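Dihydropyrimidine amidohydrolase (PDB 2FTW) catalyses the reversible, zinc-dependent hydrolytic ring opening of dihydropyrimidines, the second step of reductive pyrimidine degradation, and works as a homotetramer. Local coordinates at residues A[274-284]-A[300-311]. Sequence-based numbering, arbitrary orientation. Where two conformers were deposited one is given.
Sequences AGLGVDGSHMW and IRPDPRTKGVLM
I300 meets A274 and V278 at the apolar centre of this contact, an example of a helix C-terminus whose outgoing loop is held by a second loop-and-helix unit. Its two branches divide the work: CD1 touches both A274 CB and V278 CG2, 4.0 Å from each, while CG2, anti to the backbone N, lies against V278 O and the D279 carbonyl. In a second apolar patch L276 extends CD2 over L310 CB (3.6 Å), and L310 CD1 lies by the backbone of G275. W284 CZ3 meets P302 CB (4.1 Å), and W284 NE1 donates to R486 O of a neighbouring subunit. At G280, whose CA comes 3.3 Å from I300 O in a CA-H...O contact, the chains are too close for a side chain. G280 N donates to R301 O (2.8 Å, 155° at the hydrogen), from above the carbonyl plane. D279 shapes the loop here as an Asx turn, its OD1 gripped by both S281 N and S281 OG. K307 forms the polar edge: CG sits between the backbone N and the carbonyl carbon (chi1 78°), and the extended chain runs past G275 O and L276 O until NZ donates to G277 O (3.1 Å), well above the carbonyl plane. A water donates to both L276 O and K307 O, bridging the helices. In the (beta-alpha)8-barrel the contact follows strand 267-269, with the A274 side chain about 7 Å from that of the zinc ligand D325. R301 forms salt bridges to E217 and E225, helix 251-262 receives L310, and helix 354-363 packs against M311 and K307.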
# COMPACT_ATOMS: atom_id res chain seq x y z
N ALA A 274 9.43 19.78 -16.02
CA ALA A 274 10.70 19.65 -15.29
C ALA A 274 10.76 18.39 -14.43
O ALA A 274 11.78 17.71 -14.35
CB ALA A 274 10.93 20.89 -14.42
N GLY A 275 9.66 18.10 -13.74
CA GLY A 275 9.56 16.93 -12.88
C GLY A 275 9.55 15.65 -13.69
O GLY A 275 9.98 14.60 -13.21
N LEU A 276 9.06 15.73 -14.92
CA LEU A 276 8.99 14.57 -15.79
C LEU A 276 10.27 14.36 -16.58
O LEU A 276 10.51 13.26 -17.10
CB LEU A 276 7.78 14.69 -16.72
CG LEU A 276 6.43 14.61 -16.00
CD1 LEU A 276 5.30 14.82 -16.99
CD2 LEU A 276 6.23 13.30 -15.23
N GLY A 277 11.11 15.40 -16.63
CA GLY A 277 12.27 15.45 -17.52
C GLY A 277 13.65 15.50 -16.87
O GLY A 277 14.61 15.07 -17.50
N VAL A 278 13.76 16.04 -15.66
CA VAL A 278 15.08 16.14 -15.00
C VAL A 278 15.02 15.89 -13.50
O VAL A 278 13.95 15.86 -12.90
CB VAL A 278 15.79 17.51 -15.27
CG1 VAL A 278 15.78 17.85 -16.76
CG2 VAL A 278 15.13 18.64 -14.50
N ASP A 279 16.18 15.69 -12.88
CA ASP A 279 16.21 15.50 -11.44
C ASP A 279 16.97 16.62 -10.76
O ASP A 279 17.64 17.41 -11.42
CB ASP A 279 16.75 14.11 -11.08
CG ASP A 279 18.24 14.00 -11.21
OD1 ASP A 279 18.93 15.03 -11.35
OD2 ASP A 279 18.74 12.86 -11.13
N GLY A 280 16.86 16.68 -9.43
CA GLY A 280 17.35 17.82 -8.65
C GLY A 280 18.83 17.80 -8.32
O GLY A 280 19.31 18.68 -7.63
N SER A 281 19.54 16.79 -8.81
CA SER A 281 20.99 16.70 -8.64
C SER A 281 21.75 17.84 -9.33
O SER A 281 22.93 18.05 -9.06
CB SER A 281 21.50 15.35 -9.17
OG SER A 281 21.39 15.26 -10.59
N HIS A 282 21.08 18.56 -10.24
CA HIS A 282 21.66 19.77 -10.85
C HIS A 282 21.83 20.94 -9.86
O HIS A 282 22.60 21.86 -10.13
CB HIS A 282 20.82 20.26 -12.02
CG HIS A 282 20.76 19.30 -13.16
ND1 HIS A 282 19.66 18.50 -13.40
CD2 HIS A 282 21.65 19.01 -14.14
CE1 HIS A 282 19.88 17.76 -14.47
NE2 HIS A 282 21.08 18.05 -14.93
N MET A 283 21.11 20.91 -8.74
CA MET A 283 21.30 21.90 -7.66
C MET A 283 22.61 21.70 -6.88
O MET A 283 23.04 22.60 -6.15
CB MET A 283 20.10 21.91 -6.69
CG MET A 283 18.87 22.64 -7.25
SD MET A 283 17.40 22.53 -6.19
CE MET A 283 16.98 20.80 -6.39
N TRP A 284 23.23 20.53 -7.02
CA TRP A 284 24.55 20.25 -6.44
C TRP A 284 25.69 20.47 -7.44
O TRP A 284 26.84 20.15 -7.13
CB TRP A 284 24.63 18.82 -5.89
CG TRP A 284 24.00 18.66 -4.54
CD1 TRP A 284 24.65 18.55 -3.35
CD2 TRP A 284 22.60 18.59 -4.24
NE1 TRP A 284 23.74 18.40 -2.32
CE2 TRP A 284 22.48 18.43 -2.84
CE3 TRP A 284 21.44 18.65 -5.03
CZ2 TRP A 284 21.24 18.33 -2.20
CZ3 TRP A 284 20.19 18.54 -4.39
CH2 TRP A 284 20.11 18.39 -2.99
N ILE A 300 12.76 20.58 -7.68
CA ILE A 300 12.95 19.35 -8.44
C ILE A 300 13.70 18.36 -7.54
O ILE A 300 14.68 18.72 -6.86
CB ILE A 300 13.72 19.58 -9.78
CG1 ILE A 300 13.03 20.65 -10.64
CG2 ILE A 300 13.79 18.29 -10.58
CD1 ILE A 300 13.92 21.25 -11.75
N ARG A 301 13.24 17.11 -7.50
CA ARG A 301 13.67 16.19 -6.45
C ARG A 301 14.92 15.44 -6.86
O ARG A 301 15.03 15.02 -8.01
CB ARG A 301 12.54 15.21 -6.10
CG ARG A 301 11.25 15.89 -5.60
CD ARG A 301 11.54 16.81 -4.43
NE ARG A 301 10.39 17.51 -3.89
CZ ARG A 301 10.46 18.40 -2.90
NH1 ARG A 301 9.36 19.00 -2.47
NH2 ARG A 301 11.63 18.70 -2.34
N PRO A 302 15.88 15.30 -5.92
CA PRO A 302 17.11 14.59 -6.23
C PRO A 302 16.98 13.07 -6.27
O PRO A 302 17.85 12.43 -6.84
CB PRO A 302 18.08 15.05 -5.14
CG PRO A 302 17.24 15.40 -3.99
CD PRO A 302 15.91 15.86 -4.55
N ASP A 303 15.92 12.49 -5.68
CA ASP A 303 15.64 11.05 -5.84
C ASP A 303 15.51 10.69 -7.33
O ASP A 303 14.57 11.14 -7.98
CB ASP A 303 14.35 10.64 -5.09
CG ASP A 303 13.99 9.16 -5.30
OD1 ASP A 303 14.59 8.49 -6.17
OD2 ASP A 303 13.08 8.65 -4.60
N PRO A 304 16.44 9.86 -7.86
CA PRO A 304 16.50 9.49 -9.29
C PRO A 304 15.27 8.78 -9.84
O PRO A 304 14.98 8.90 -11.04
CB PRO A 304 17.71 8.55 -9.36
CG PRO A 304 18.52 8.85 -8.14
CD PRO A 304 17.51 9.18 -7.10
N ARG A 305 14.56 8.02 -9.00
CA ARG A 305 13.41 7.29 -9.53
C ARG A 305 12.15 8.16 -9.67
O ARG A 305 11.13 7.71 -10.17
CB ARG A 305 13.17 5.99 -8.75
CG ARG A 305 12.75 6.13 -7.30
CD ARG A 305 12.72 4.77 -6.62
NE ARG A 305 11.85 3.83 -7.32
CZ ARG A 305 10.53 3.77 -7.19
NH1 ARG A 305 9.88 4.61 -6.38
NH2 ARG A 305 9.84 2.88 -7.89
N THR A 306 12.27 9.44 -9.31
CA THR A 306 11.15 10.35 -9.28
C THR A 306 10.38 10.53 -10.59
O THR A 306 9.16 10.39 -10.62
CB THR A 306 11.57 11.74 -8.78
OG1 THR A 306 12.03 11.64 -7.43
CG2 THR A 306 10.41 12.72 -8.82
N LYS A 307 11.09 10.86 -11.67
CA LYS A 307 10.40 11.21 -12.90
C LYS A 307 9.69 10.03 -13.55
O LYS A 307 8.62 10.20 -14.14
CB LYS A 307 11.33 11.92 -13.89
CG LYS A 307 12.29 11.07 -14.66
CD LYS A 307 13.26 11.99 -15.43
CE LYS A 307 14.28 11.18 -16.24
NZ LYS A 307 15.10 12.08 -17.11
N GLY A 308 10.27 8.84 -13.42
CA GLY A 308 9.66 7.61 -13.90
C GLY A 308 8.37 7.29 -13.16
O GLY A 308 7.38 6.87 -13.77
N VAL A 309 8.38 7.48 -11.85
CA VAL A 309 7.20 7.22 -11.01
C VAL A 309 6.09 8.23 -11.26
O VAL A 309 4.93 7.87 -11.30
CB VAL A 309 7.57 7.20 -9.50
CG1 VAL A 309 6.33 7.17 -8.60
CG2 VAL A 309 8.46 6.01 -9.20
N LEU A 310 6.46 9.49 -11.44
CA LEU A 310 5.51 10.52 -11.85
C LEU A 310 4.82 10.16 -13.18
O LEU A 310 3.60 10.35 -13.32
CB LEU A 310 6.18 11.90 -11.93
CG LEU A 310 6.59 12.55 -10.60
CD1 LEU A 310 7.17 13.92 -10.85
CD2 LEU A 310 5.44 12.66 -9.59
N MET A 311 5.58 9.62 -14.14
CA MET A 311 5.03 9.21 -15.44
C MET A 311 4.14 7.97 -15.32
O MET A 311 3.10 7.89 -15.97
CB MET A 311 6.13 8.97 -16.46
CG MET A 311 5.65 8.75 -17.88
SD MET A 311 4.83 10.20 -18.59
CE MET A 311 6.22 11.17 -19.18
O HOH W 1 9.12 10.91 -16.64